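Local coordinates for protein AtxE2 (Asticcacaulis excentricus, PDB 5TXC) that hydrolyses the isopeptide bond of the threaded lasso peptides astexin-2 and astexin-3, recognising their knotted shape and converting them to linear peptides, at residues E56-L61 / N127-P132; R87-A92 / A99-V104; A261-T266 / G309-N314; R360-Q365 / L374-L379; G449-I454 / L647-R652. All coordinates share one frame; numbering follows the deposited sequence.

Contact 1. Residues E56-L61 / N127-P132; sequences ETTPLL and NLTIQP
Thr129 is the first residue of 127-132 to meet 56-61, and its methyl group does most of the touching. Thr129 CG2, turned anti to the backbone N (OG1 at chi1 -67°), lies 3.6 Å from Leu60 CA and faces Pro59 O at a similar range. The hydroxyl on the other branch is held by the backbone N of Thr51, while Thr129 OG1 also rests 3.6 Å from the Thr58 CG2 methyl, the two threonines crossing at a slant. Ile130 contributes its backbone instead. Its carbonyl and that of Leu60 both face one water, which donates to Ile130 O at 2.8 Å and to Leu60 O at 2.7 Å; the side chain turns the other way, onto Met88 and Gln73. At Gln131 the chain passes close to Pro59, Gln131 CB sitting 3.3 Å from Pro59 O. The nearly eclipsed first torsion (chi1 9°) and the extended chain beyond it carry the amide across the proline ring, with Gln131 CD 3.7 Å from Pro59 CG. Pro132 ends the segment, its O bonded to Ser62 OG. The opposing surface is shaped by an inverse gamma turn centred on Pro59 and closed by Leu60 N to Thr58 O at 2.9 Å. The loop leading into strand 61-63 thus packs on the loop leading into strand 133-134, with the Thr58 side chain about 11 Å from that of Tyr438. No direct hydrogen bond joins them, so methyl, ring and amide packing carries the contact. The polar link is indirect, through the shared water, which donates to both carbonyl oxygens.

Contact 2. Residues R87-A92 / A99-V104; sequences RMVVKA and AIDVDV
An antiparallel beta hairpin, strand 83-92 with strand 100-104, is interrupted here by a classic beta bulge: Val102 and Asp103 both stand opposite Met88. Met88 N donates to Asp103 O at 3.0 Å, from well above the carbonyl plane, whereas Val102 N reaches Met88 O at 2.9 Å almost in line with the carbonyl. Beyond the bulge the ladder is regular, with Val90 and Ile100 exchanging two bonds, Ile100 N to Val90 O at 3.0 Å being one of them. The face bearing Arg87, Val89 and Asp101 holds a salt bridge. Arg87 CG lies between the backbone N and the carbonyl carbon (chi1 44°), and the chain, extended to NE, carries the guanidinium to Asp101. Arg87 NH1 donates to Asp101 OD1 at 2.9 Å (160°); the oxygen offers its syn lone pair and lies in the guanidinium plane, although the carboxylate plane is turned 71° from it. Val89 lies alongside Asp101, and Val89 CG1 packs 3.6 Å from Ala99 CB. On the other face Met88 CG meets Val102 CG2 at 3.6 Å, and the methionine end leads away to Ile130 and Leu141. Lys91 NZ is bonded to Thr97 O; a water accepts from Ala99 N and, weakly, from Lys91 NZ. Arg87 NH2 also bonds the Tyr388 hydroxyl, so the guanidinium's rotation is probably fixed, while the Met88 face is apolar except for Asp103, whose carboxylate is met by Tyr143 and Arg145.

Contact 3. Residues A261-T266 / G309-N314; sequences AMVGRT and GDETAN
Val263 and Gly309 form the compact part of this contact, where edge strand 261-263 of one sheet packs on edge strand 304-310 of the next. Val263 CG2 sits 3.8 Å from Gly309 CA, and Ala261 CB approaches Gly309 N to 3.7 Å. With no side chain of its own, Gly309 lets the backbone lie against these apolar groups. The other valine branch, Val263 CG1, set anti to the backbone N (chi1 -179°), points to the Asn314 amide, 3.6 Å from Asn314 OD1, with Ala336 and Phe268 also packed on Val263. The loose side is the rim made by Glu311 and Gly264. Here a type II' turn from Val263 to Thr266 carries Gly264 with a positive phi of 67°, and the turn is closed by Thr266 N to Val263 O at 3.1 Å, with Val263 N to Thr266 O at 2.9 Å in return. Glu311 stretches its chain alongside the turn, Glu311 CG 3.6 Å from Gly264 N, but the carboxylate passes without bonding: Glu311 OE2 stays 3.8 Å from Met262 O. Both residues are exposed, and Glu311 also touches a crystal neighbour, so its pose may partly reflect lattice packing. Each of the two edge strands belongs to a four-stranded sheet of its own. No hydrogen bond crosses between the two segments; the sheets meet here through van der Waals packing around one valine, and the Glu311 carboxylate makes no hydrogen bond to 261-266.

Contact 4. Residues R360-Q365 / L374-L379; sequences RLICAQ and LVTLNL
Arg360 lays the middle of its side chain over Thr376, Arg360 CD standing 3.6 Å from Thr376 CG2. A bend at chi3 then carries the guanidinium past the threonine hydroxyl, to where NH1 bonds to Thr93 O. On the backbone side of Arg360, the Leu379 methyl CD1 covers the peptide. Leu361 exchanges two nearly straight bonds with Leu377: Leu361 N to Leu377 O at 2.9 Å (172°), and Leu377 N to Leu361 O at 2.8 Å, both lying in the carbonyl plane. Leu361 packs CB against Leu377 CB, and Leu361 CD2 meets Leu379 CD2 at 4.1 Å, the side chains of Leu361 and Leu379 crossing at about a right angle. Ile362, in the following non-hydrogen-bonded pair, runs alongside Thr376 and points the same way. Cys363 repeats the two-way bonding with Val375. Cys363 N donates to Val375 O at 3.0 Å, while the return bond from Val375 N to Cys363 O is shorter, 2.8 Å, but more bent (134°). The Cys363 sulfur forms a disulfide with Cys354, a covalent tie to strand 350-357. Ala364 CB lies 4.3 Å from Leu374 CD1. Last, Gln365 places CB 4.1 Å from Val375 CB and turns its amide oxygen to Arg373. These are the two inner strands of a four-stranded antiparallel sheet: strand 350-357 flanks the first, strand 384-388 the second. Met384 covers Val375 and Leu377 on one face; on the other, Leu374 packs against Val70 and Phe72 of strand 69-78.

Contact 5. Residues G449-I454 / L647-R652; sequences GDENPI and LAVYNR
The main apolar contact is a CH-pi interaction of Pro453 with Tyr650: Pro453 CB lies 3.9 Å from the centroid of the Tyr650 ring, 16° off the normal. The proline ring slides past the base of the aromatic side chain, and Leu43 of helix 40-44 packs on both residues. Van der Waals contact of a methyl with polar atoms comes next: Val649 CG1 rests 3.4 Å from Glu451 O, and the Glu451 chain, bent at chi2 (88°), passes the same methyl. Polar atoms line the rim of the ring. Glu451 O lies in the ring plane at its edge, 3.9 Å from Tyr650 CD1. Asp450 brings its carboxylate to the phenol end, but the modelled separation there is implausibly short, so the nature of that pairing is doubtful. Asp450 OD2 forms a salt bridge with Arg646, and Glu451 OE2 one with Lys640. Pro453 is also the N-cap of helix 454-459. A loop following a central strand thus packs on helix 643-662, an arrangement consistent with the alpha/beta-hydrolase domain of prolyl oligopeptidases; the Asp450 side chain lies about 7 Å from that of the catalytically important Tyr438.

How the contacts relate
Contacts 2 and 4 pair strands within antiparallel sheets, contact 3 joins two sheet edges and contact 1 the loops between strands; all are consistent with the propeller domain of prolyl oligopeptidases, whereas contact 5 belongs to the hydrolase part. Along the chain, contact 2 falls between the two halves of contact 1, and contacts 3, 4 and 5 follow in series. Contact 1 touches contact 2 where Ile130 and Pro132 meet Met88, and contact 4, centred 16 Å away, where Leu60 and Leu61 pack on 360-365. It thus brings the sheet that includes strands 69-78 and 83-92 into packing contact with that of 350-388. Contact 3 is peripheral, centred 47 Å from contact 5 near the catalytic residues.

Contact 1. Residues E56-L61 / N127-P132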
# COMPACT_ATOMS: atom_id res chain seq x y z
N GLU A 56 -8.47 -5.68 -3.83
CA GLU A 56 -9.81 -6.11 -4.26
C GLU A 56 -10.90 -5.85 -3.22
O GLU A 56 -12.01 -5.48 -3.58
CB GLU A 56 -9.80 -7.60 -4.61
CG GLU A 56 -9.01 -7.95 -5.85
CD GLU A 56 -7.53 -8.26 -5.59
OE1 GLU A 56 -6.86 -7.57 -4.79
OE2 GLU A 56 -7.02 -9.19 -6.23
N THR A 57 -10.62 -6.07 -1.94
CA THR A 57 -11.67 -5.93 -0.93
C THR A 57 -11.63 -4.60 -0.19
O THR A 57 -12.39 -4.42 0.76
CB THR A 57 -11.61 -7.06 0.11
OG1 THR A 57 -10.45 -6.88 0.92
CG2 THR A 57 -11.56 -8.42 -0.55
N THR A 58 -10.79 -3.65 -0.62
CA THR A 58 -10.74 -2.34 0.03
C THR A 58 -12.06 -1.61 -0.20
O THR A 58 -12.39 -1.30 -1.34
CB THR A 58 -9.59 -1.50 -0.53
OG1 THR A 58 -8.37 -2.24 -0.45
CG2 THR A 58 -9.48 -0.14 0.23
N PRO A 59 -12.90 -1.28 0.95
CA PRO A 59 -14.25 -0.68 0.79
C PRO A 59 -14.20 0.82 0.54
O PRO A 59 -14.60 1.63 1.37
CB PRO A 59 -14.92 -1.03 2.13
CG PRO A 59 -13.79 -1.19 3.10
CD PRO A 59 -12.52 -1.44 2.36
N LEU A 60 -13.66 1.20 -0.61
CA LEU A 60 -13.39 2.59 -0.91
C LEU A 60 -14.58 3.30 -1.54
O LEU A 60 -14.51 4.51 -1.75
CB LEU A 60 -12.14 2.73 -1.80
CG LEU A 60 -11.91 1.71 -2.91
CD1 LEU A 60 -13.01 1.76 -3.98
CD2 LEU A 60 -10.55 1.98 -3.51
N LEU A 61 -15.63 2.56 -1.91
CA LEU A 61 -16.79 3.19 -2.52
C LEU A 61 -18.03 2.56 -1.89
O LEU A 61 -17.97 1.46 -1.32
CB LEU A 61 -16.81 3.03 -4.05
CG LEU A 61 -16.90 1.63 -4.68
CD1 LEU A 61 -18.36 1.08 -4.62
CD2 LEU A 61 -16.40 1.66 -6.10
N ASN A 127 -3.17 6.68 4.64
CA ASN A 127 -4.46 7.29 4.95
C ASN A 127 -5.55 6.24 5.12
O ASN A 127 -5.58 5.24 4.39
CB ASN A 127 -4.87 8.26 3.84
CG ASN A 127 -4.95 7.59 2.48
OD1 ASN A 127 -4.07 6.82 2.10
ND2 ASN A 127 -6.02 7.90 1.74
N LEU A 128 -6.46 6.47 6.06
CA LEU A 128 -7.60 5.57 6.25
C LEU A 128 -8.52 5.62 5.04
O LEU A 128 -8.83 6.70 4.52
CB LEU A 128 -8.39 5.96 7.50
CG LEU A 128 -9.58 5.06 7.91
CD1 LEU A 128 -9.11 3.71 8.40
CD2 LEU A 128 -10.46 5.69 8.99
N THR A 129 -8.97 4.46 4.58
CA THR A 129 -9.99 4.45 3.54
C THR A 129 -11.31 4.87 4.16
O THR A 129 -11.71 4.36 5.20
CB THR A 129 -10.11 3.07 2.89
OG1 THR A 129 -8.91 2.79 2.16
CG2 THR A 129 -11.27 3.02 1.91
N ILE A 130 -11.96 5.85 3.55
CA ILE A 130 -13.21 6.41 4.07
C ILE A 130 -14.35 5.72 3.35
O ILE A 130 -14.54 5.92 2.15
CB ILE A 130 -13.27 7.92 3.86
CG1 ILE A 130 -12.01 8.58 4.44
CG2 ILE A 130 -14.60 8.48 4.39
CD1 ILE A 130 -11.73 8.19 5.87
N GLN A 131 -15.14 4.92 4.07
CA GLN A 131 -16.26 4.23 3.45
C GLN A 131 -17.54 5.00 3.76
O GLN A 131 -17.99 4.97 4.91
CB GLN A 131 -16.37 2.78 3.93
CG GLN A 131 -15.45 2.40 5.08
CD GLN A 131 -15.60 0.92 5.52
OE1 GLN A 131 -16.58 0.23 5.17
NE2 GLN A 131 -14.64 0.45 6.31
N PRO A 132 -18.11 5.73 2.82
CA PRO A 132 -19.33 6.48 3.10
C PRO A 132 -20.50 5.55 3.34
O PRO A 132 -20.64 4.52 2.68
CB PRO A 132 -19.53 7.35 1.86
CG PRO A 132 -18.61 6.80 0.81
CD PRO A 132 -17.76 5.72 1.39
O HOH W 1 -13.40 6.50 -0.35

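Contact 2. Residues R87-A92 / A99-V104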
# COMPACT_ATOMS: atom_id res chain seq x y z
N ARG A 87 -12.28 15.46 -0.65
CA ARG A 87 -13.67 15.74 -0.97
C ARG A 87 -14.48 14.45 -0.98
O ARG A 87 -14.01 13.41 -1.46
CB ARG A 87 -13.82 16.50 -2.30
CG ARG A 87 -12.99 16.00 -3.45
CD ARG A 87 -13.03 17.00 -4.60
NE ARG A 87 -12.31 16.53 -5.79
CZ ARG A 87 -12.88 15.99 -6.86
NH1 ARG A 87 -14.19 15.85 -6.92
NH2 ARG A 87 -12.14 15.59 -7.88
N MET A 88 -15.68 14.52 -0.43
CA MET A 88 -16.64 13.42 -0.52
C MET A 88 -17.46 13.61 -1.79
O MET A 88 -18.04 14.68 -2.00
CB MET A 88 -17.55 13.38 0.70
CG MET A 88 -18.49 12.16 0.75
SD MET A 88 -17.65 10.55 0.64
CE MET A 88 -16.90 10.44 2.26
N VAL A 89 -17.48 12.59 -2.64
CA VAL A 89 -18.08 12.74 -3.96
C VAL A 89 -19.23 11.76 -4.10
O VAL A 89 -19.21 10.64 -3.56
CB VAL A 89 -17.02 12.52 -5.05
CG1 VAL A 89 -17.58 12.84 -6.43
CG2 VAL A 89 -15.78 13.36 -4.73
N VAL A 90 -20.24 12.17 -4.89
CA VAL A 90 -21.39 11.36 -5.24
C VAL A 90 -21.58 11.48 -6.74
O VAL A 90 -21.75 12.58 -7.26
CB VAL A 90 -22.67 11.78 -4.50
CG1 VAL A 90 -23.86 11.03 -5.05
CG2 VAL A 90 -22.57 11.44 -3.03
N LYS A 91 -21.54 10.35 -7.44
CA LYS A 91 -21.83 10.34 -8.87
C LYS A 91 -22.93 9.33 -9.13
O LYS A 91 -23.03 8.30 -8.45
CB LYS A 91 -20.63 9.99 -9.78
CG LYS A 91 -20.85 10.60 -11.19
CD LYS A 91 -20.14 9.91 -12.29
CE LYS A 91 -20.66 10.39 -13.63
NZ LYS A 91 -20.14 11.73 -13.99
N ALA A 92 -23.75 9.65 -10.13
CA ALA A 92 -24.86 8.79 -10.51
C ALA A 92 -24.33 7.66 -11.38
O ALA A 92 -23.59 7.90 -12.34
CB ALA A 92 -25.92 9.60 -11.24
N ALA A 99 -20.49 14.61 -11.29
CA ALA A 99 -20.30 14.30 -9.89
C ALA A 99 -20.53 15.55 -9.05
O ALA A 99 -20.43 16.68 -9.53
CB ALA A 99 -18.90 13.76 -9.64
N ILE A 100 -20.81 15.35 -7.77
CA ILE A 100 -21.13 16.46 -6.87
C ILE A 100 -20.30 16.33 -5.61
O ILE A 100 -20.28 15.27 -4.98
CB ILE A 100 -22.63 16.51 -6.52
CG1 ILE A 100 -23.45 16.91 -7.73
CG2 ILE A 100 -22.85 17.43 -5.35
CD1 ILE A 100 -24.92 16.75 -7.51
N ASP A 101 -19.58 17.40 -5.26
CA ASP A 101 -18.84 17.40 -4.01
C ASP A 101 -19.83 17.70 -2.89
O ASP A 101 -20.33 18.82 -2.78
CB ASP A 101 -17.68 18.40 -4.04
CG ASP A 101 -16.57 18.02 -5.03
OD1 ASP A 101 -16.31 16.82 -5.20
OD2 ASP A 101 -15.94 18.91 -5.63
N VAL A 102 -20.17 16.68 -2.10
CA VAL A 102 -21.08 16.86 -0.97
C VAL A 102 -20.35 17.25 0.29
O VAL A 102 -20.99 17.58 1.30
CB VAL A 102 -21.92 15.59 -0.71
CG1 VAL A 102 -22.79 15.26 -1.93
CG2 VAL A 102 -21.01 14.41 -0.35
N ASP A 103 -19.03 17.26 0.26
CA ASP A 103 -18.24 17.81 1.35
C ASP A 103 -16.84 18.04 0.80
O ASP A 103 -16.43 17.38 -0.16
CB ASP A 103 -18.20 16.88 2.56
CG ASP A 103 -17.53 17.53 3.76
OD1 ASP A 103 -17.39 18.77 3.74
OD2 ASP A 103 -17.10 16.81 4.70
N VAL A 104 -16.16 19.06 1.34
CA VAL A 104 -14.77 19.35 1.02
C VAL A 104 -14.08 19.73 2.33
O VAL A 104 -14.64 20.49 3.13
CB VAL A 104 -14.63 20.48 -0.01
CG1 VAL A 104 -13.14 20.76 -0.31
CG2 VAL A 104 -15.39 20.17 -1.30
O HOH W 2 -18.31 13.89 -13.48

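Contact 3. Residues A261-T266 / G309-N314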
# COMPACT_ATOMS: atom_id res chain seq x y z
N ALA A 261 -21.05 -16.63 -0.68
CA ALA A 261 -22.23 -16.08 -1.34
C ALA A 261 -23.34 -17.13 -1.38
O ALA A 261 -23.08 -18.33 -1.51
CB ALA A 261 -21.91 -15.59 -2.76
N MET A 262 -24.58 -16.65 -1.33
CA MET A 262 -25.75 -17.50 -1.46
C MET A 262 -26.49 -17.17 -2.74
O MET A 262 -26.66 -16.00 -3.10
CB MET A 262 -26.68 -17.34 -0.26
CG MET A 262 -26.14 -17.98 1.00
SD MET A 262 -27.51 -18.37 2.11
CE MET A 262 -27.95 -16.73 2.70
N VAL A 263 -26.90 -18.22 -3.45
CA VAL A 263 -27.74 -18.09 -4.64
C VAL A 263 -28.85 -19.11 -4.47
O VAL A 263 -28.64 -20.31 -4.71
CB VAL A 263 -26.98 -18.32 -5.94
CG1 VAL A 263 -27.91 -18.14 -7.12
CG2 VAL A 263 -25.84 -17.36 -6.03
N GLY A 264 -30.02 -18.66 -4.03
CA GLY A 264 -31.11 -19.56 -3.73
C GLY A 264 -30.76 -20.40 -2.53
O GLY A 264 -30.49 -19.88 -1.44
N ARG A 265 -30.78 -21.71 -2.71
CA ARG A 265 -30.42 -22.62 -1.64
C ARG A 265 -28.98 -23.12 -1.73
O ARG A 265 -28.57 -23.93 -0.89
CB ARG A 265 -31.42 -23.77 -1.59
CG ARG A 265 -32.80 -23.29 -1.09
CD ARG A 265 -33.74 -24.43 -0.76
NE ARG A 265 -33.24 -25.23 0.36
CZ ARG A 265 -32.81 -26.49 0.25
NH1 ARG A 265 -32.83 -27.11 -0.93
NH2 ARG A 265 -32.35 -27.13 1.32
N THR A 266 -28.21 -22.67 -2.72
CA THR A 266 -26.80 -23.03 -2.83
C THR A 266 -25.94 -22.01 -2.09
O THR A 266 -25.94 -20.82 -2.44
CB THR A 266 -26.36 -23.11 -4.29
OG1 THR A 266 -27.21 -24.02 -5.00
CG2 THR A 266 -24.91 -23.55 -4.37
N GLY A 309 -23.03 -13.20 -5.40
CA GLY A 309 -24.17 -13.99 -5.78
C GLY A 309 -25.27 -13.10 -6.34
O GLY A 309 -25.55 -12.03 -5.80
N ASP A 310 -25.88 -13.55 -7.42
CA ASP A 310 -26.94 -12.81 -8.09
C ASP A 310 -28.09 -13.79 -8.26
O ASP A 310 -27.94 -14.79 -8.96
CB ASP A 310 -26.42 -12.25 -9.42
CG ASP A 310 -27.49 -11.57 -10.25
OD1 ASP A 310 -28.67 -11.48 -9.80
OD2 ASP A 310 -27.11 -11.07 -11.35
N GLU A 311 -29.22 -13.54 -7.61
CA GLU A 311 -30.31 -14.51 -7.71
C GLU A 311 -31.24 -14.22 -8.88
O GLU A 311 -31.93 -15.14 -9.35
CB GLU A 311 -31.10 -14.56 -6.41
CG GLU A 311 -30.40 -15.39 -5.36
CD GLU A 311 -31.04 -15.27 -4.01
OE1 GLU A 311 -32.27 -15.46 -3.92
OE2 GLU A 311 -30.30 -14.99 -3.04
N THR A 312 -31.22 -13.00 -9.40
CA THR A 312 -32.03 -12.62 -10.55
C THR A 312 -31.57 -13.40 -11.77
O THR A 312 -32.30 -14.25 -12.28
CB THR A 312 -31.93 -11.12 -10.78
OG1 THR A 312 -32.52 -10.44 -9.67
CG2 THR A 312 -32.64 -10.72 -12.07
N ALA A 313 -30.37 -13.09 -12.27
CA ALA A 313 -29.66 -14.05 -13.10
C ALA A 313 -29.25 -15.19 -12.20
O ALA A 313 -29.04 -15.01 -11.01
CB ALA A 313 -28.44 -13.40 -13.76
N ASN A 314 -29.24 -16.41 -12.71
CA ASN A 314 -29.01 -17.52 -11.78
C ASN A 314 -27.51 -17.79 -11.76
O ASN A 314 -27.01 -18.79 -12.29
CB ASN A 314 -29.82 -18.74 -12.16
CG ASN A 314 -29.83 -19.78 -11.08
OD1 ASN A 314 -29.83 -19.45 -9.90
ND2 ASN A 314 -29.83 -21.04 -11.47

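Contact 4. Residues R360-Q365 / L374-L379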
# COMPACT_ATOMS: atom_id res chain seq x y z
N ARG A 360 -24.36 -4.95 -13.31
CA ARG A 360 -23.16 -4.14 -13.39
C ARG A 360 -22.35 -4.25 -12.11
O ARG A 360 -22.90 -4.35 -11.01
CB ARG A 360 -23.51 -2.71 -13.67
CG ARG A 360 -23.83 -2.49 -15.11
CD ARG A 360 -23.98 -1.04 -15.37
NE ARG A 360 -24.67 -0.36 -14.28
CZ ARG A 360 -24.75 0.96 -14.22
NH1 ARG A 360 -24.17 1.68 -15.17
NH2 ARG A 360 -25.39 1.56 -13.22
N LEU A 361 -21.05 -4.26 -12.29
CA LEU A 361 -20.13 -4.09 -11.18
C LEU A 361 -19.61 -2.65 -11.27
O LEU A 361 -19.17 -2.23 -12.34
CB LEU A 361 -19.00 -5.10 -11.29
CG LEU A 361 -18.52 -5.90 -10.09
CD1 LEU A 361 -19.70 -6.54 -9.40
CD2 LEU A 361 -17.62 -6.98 -10.62
N ILE A 362 -19.70 -1.91 -10.17
CA ILE A 362 -19.06 -0.59 -10.08
C ILE A 362 -17.77 -0.74 -9.28
O ILE A 362 -17.80 -1.17 -8.12
CB ILE A 362 -20.00 0.45 -9.45
CG1 ILE A 362 -21.21 0.69 -10.36
CG2 ILE A 362 -19.26 1.76 -9.22
CD1 ILE A 362 -22.44 0.00 -9.94
N CYS A 363 -16.65 -0.40 -9.90
CA CYS A 363 -15.33 -0.68 -9.32
C CYS A 363 -14.44 0.55 -9.39
O CYS A 363 -14.55 1.36 -10.31
CB CYS A 363 -14.60 -1.79 -10.08
SG CYS A 363 -15.46 -3.37 -10.17
N ALA A 364 -13.50 0.64 -8.45
CA ALA A 364 -12.29 1.40 -8.71
C ALA A 364 -11.35 0.54 -9.55
O ALA A 364 -11.25 -0.68 -9.34
CB ALA A 364 -11.62 1.85 -7.41
N GLN A 365 -10.69 1.16 -10.52
CA GLN A 365 -9.81 0.44 -11.44
C GLN A 365 -8.54 1.26 -11.69
O GLN A 365 -8.56 2.49 -11.76
CB GLN A 365 -10.52 0.10 -12.76
CG GLN A 365 -9.70 -0.69 -13.76
CD GLN A 365 -8.98 0.20 -14.75
OE1 GLN A 365 -9.34 1.35 -14.97
NE2 GLN A 365 -7.93 -0.34 -15.36
N LEU A 374 -13.00 5.39 -11.22
CA LEU A 374 -14.23 4.61 -11.13
C LEU A 374 -14.69 4.13 -12.49
O LEU A 374 -14.60 4.86 -13.50
CB LEU A 374 -15.34 5.42 -10.45
CG LEU A 374 -15.66 4.97 -9.04
CD1 LEU A 374 -14.43 4.98 -8.14
CD2 LEU A 374 -16.72 5.90 -8.51
N VAL A 375 -15.24 2.92 -12.51
CA VAL A 375 -15.47 2.19 -13.75
C VAL A 375 -16.72 1.33 -13.58
O VAL A 375 -17.16 1.06 -12.46
CB VAL A 375 -14.20 1.37 -14.06
CG1 VAL A 375 -14.43 -0.12 -14.04
CG2 VAL A 375 -13.52 1.85 -15.32
N THR A 376 -17.27 0.88 -14.70
CA THR A 376 -18.38 -0.07 -14.73
C THR A 376 -17.96 -1.31 -15.51
O THR A 376 -17.35 -1.19 -16.58
CB THR A 376 -19.64 0.59 -15.37
OG1 THR A 376 -20.40 1.24 -14.36
CG2 THR A 376 -20.50 -0.42 -16.06
N LEU A 377 -18.28 -2.49 -14.99
CA LEU A 377 -18.08 -3.73 -15.72
C LEU A 377 -19.43 -4.36 -16.01
O LEU A 377 -20.22 -4.58 -15.09
CB LEU A 377 -17.20 -4.71 -14.96
CG LEU A 377 -15.73 -4.53 -15.33
CD1 LEU A 377 -14.84 -4.97 -14.22
CD2 LEU A 377 -15.43 -5.31 -16.59
N ASN A 378 -19.67 -4.66 -17.28
CA ASN A 378 -20.90 -5.32 -17.71
C ASN A 378 -20.85 -6.80 -17.33
O ASN A 378 -20.02 -7.55 -17.86
CB ASN A 378 -21.07 -5.14 -19.22
CG ASN A 378 -22.38 -5.69 -19.73
OD1 ASN A 378 -22.75 -6.80 -19.42
ND2 ASN A 378 -23.06 -4.92 -20.57
N LEU A 379 -21.74 -7.24 -16.47
CA LEU A 379 -21.62 -8.59 -15.94
C LEU A 379 -22.06 -9.69 -16.90
O LEU A 379 -22.04 -10.87 -16.51
CB LEU A 379 -22.40 -8.71 -14.63
CG LEU A 379 -21.81 -7.92 -13.47
CD1 LEU A 379 -22.76 -7.96 -12.31
CD2 LEU A 379 -20.46 -8.51 -13.08

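Contact 5. Residues G449-I454 / L647-R652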
# COMPACT_ATOMS: atom_id res chain seq x y z
N GLY A 449 6.14 3.05 -1.41
CA GLY A 449 5.62 4.05 -0.49
C GLY A 449 5.18 5.33 -1.18
O GLY A 449 5.13 6.39 -0.54
N ASP A 450 4.91 5.25 -2.48
CA ASP A 450 4.85 6.42 -3.35
C ASP A 450 6.04 7.31 -3.05
O ASP A 450 5.90 8.48 -2.67
CB ASP A 450 3.55 7.20 -3.22
CG ASP A 450 3.47 8.31 -4.25
OD1 ASP A 450 4.37 8.38 -5.12
OD2 ASP A 450 2.53 9.15 -4.18
N GLU A 451 7.20 6.78 -3.34
CA GLU A 451 8.45 7.35 -2.89
C GLU A 451 9.43 7.54 -4.01
O GLU A 451 10.31 8.39 -3.89
CB GLU A 451 9.07 6.45 -1.81
CG GLU A 451 10.35 6.94 -1.20
CD GLU A 451 10.14 7.85 -0.01
OE1 GLU A 451 8.97 8.22 0.29
OE2 GLU A 451 11.16 8.16 0.65
N ASN A 452 9.29 6.82 -5.12
CA ASN A 452 10.25 6.85 -6.22
C ASN A 452 9.53 7.08 -7.55
O ASN A 452 8.81 6.17 -8.03
CB ASN A 452 11.07 5.57 -6.19
CG ASN A 452 11.97 5.53 -4.99
OD1 ASN A 452 12.93 6.29 -4.92
ND2 ASN A 452 11.63 4.70 -4.01
N PRO A 453 9.66 8.25 -8.16
CA PRO A 453 8.71 8.67 -9.19
C PRO A 453 8.88 7.98 -10.54
O PRO A 453 9.70 8.39 -11.36
CB PRO A 453 8.98 10.18 -9.29
CG PRO A 453 10.35 10.34 -8.91
CD PRO A 453 10.68 9.27 -7.88
N ILE A 454 8.07 6.94 -10.81
CA ILE A 454 8.37 6.08 -11.95
C ILE A 454 8.30 6.87 -13.26
O ILE A 454 9.25 6.85 -14.06
CB ILE A 454 7.42 4.86 -11.97
CG1 ILE A 454 7.80 3.88 -10.86
CG2 ILE A 454 7.48 4.18 -13.33
CD1 ILE A 454 6.70 2.85 -10.51
N LEU A 647 7.13 15.77 -2.74
CA LEU A 647 7.68 16.39 -3.94
C LEU A 647 9.20 16.56 -3.83
O LEU A 647 9.92 16.40 -4.83
CB LEU A 647 7.02 17.73 -4.20
CG LEU A 647 7.68 18.49 -5.35
CD1 LEU A 647 7.56 17.74 -6.67
CD2 LEU A 647 7.08 19.86 -5.46
N ALA A 648 9.69 16.88 -2.64
CA ALA A 648 11.13 17.05 -2.49
C ALA A 648 11.85 15.70 -2.54
O ALA A 648 12.96 15.61 -3.07
CB ALA A 648 11.42 17.79 -1.18
N VAL A 649 11.24 14.65 -2.00
CA VAL A 649 11.80 13.31 -2.20
C VAL A 649 11.92 13.00 -3.69
O VAL A 649 13.01 12.69 -4.18
CB VAL A 649 10.95 12.25 -1.47
CG1 VAL A 649 11.37 10.90 -1.89
CG2 VAL A 649 11.11 12.37 0.03
N TYR A 650 10.82 13.13 -4.43
CA TYR A 650 10.83 12.87 -5.87
C TYR A 650 12.00 13.59 -6.54
O TYR A 650 12.74 12.99 -7.33
CB TYR A 650 9.53 13.36 -6.50
CG TYR A 650 8.29 12.51 -6.33
CD1 TYR A 650 8.30 11.31 -5.63
CD2 TYR A 650 7.08 12.94 -6.88
CE1 TYR A 650 7.12 10.56 -5.52
CE2 TYR A 650 5.92 12.22 -6.75
CZ TYR A 650 5.94 11.05 -6.10
OH TYR A 650 4.74 10.37 -6.03
N ASN A 651 12.17 14.88 -6.23
CA ASN A 651 13.15 15.71 -6.93
C ASN A 651 14.58 15.35 -6.54
O ASN A 651 15.48 15.24 -7.40
CB ASN A 651 12.89 17.18 -6.61
CG ASN A 651 11.82 17.80 -7.47
OD1 ASN A 651 11.77 17.59 -8.68
ND2 ASN A 651 10.95 18.60 -6.85
N ARG A 652 14.83 15.18 -5.24
CA ARG A 652 16.18 14.82 -4.82
C ARG A 652 16.60 13.49 -5.41
O ARG A 652 17.76 13.31 -5.82
CB ARG A 652 16.23 14.80 -3.29
CG ARG A 652 17.61 15.07 -2.71
CD ARG A 652 17.61 15.08 -1.17
NE ARG A 652 16.56 15.91 -0.55
CZ ARG A 652 16.85 17.12 -0.09
NH1 ARG A 652 18.08 17.55 -0.23
NH2 ARG A 652 15.94 17.89 0.46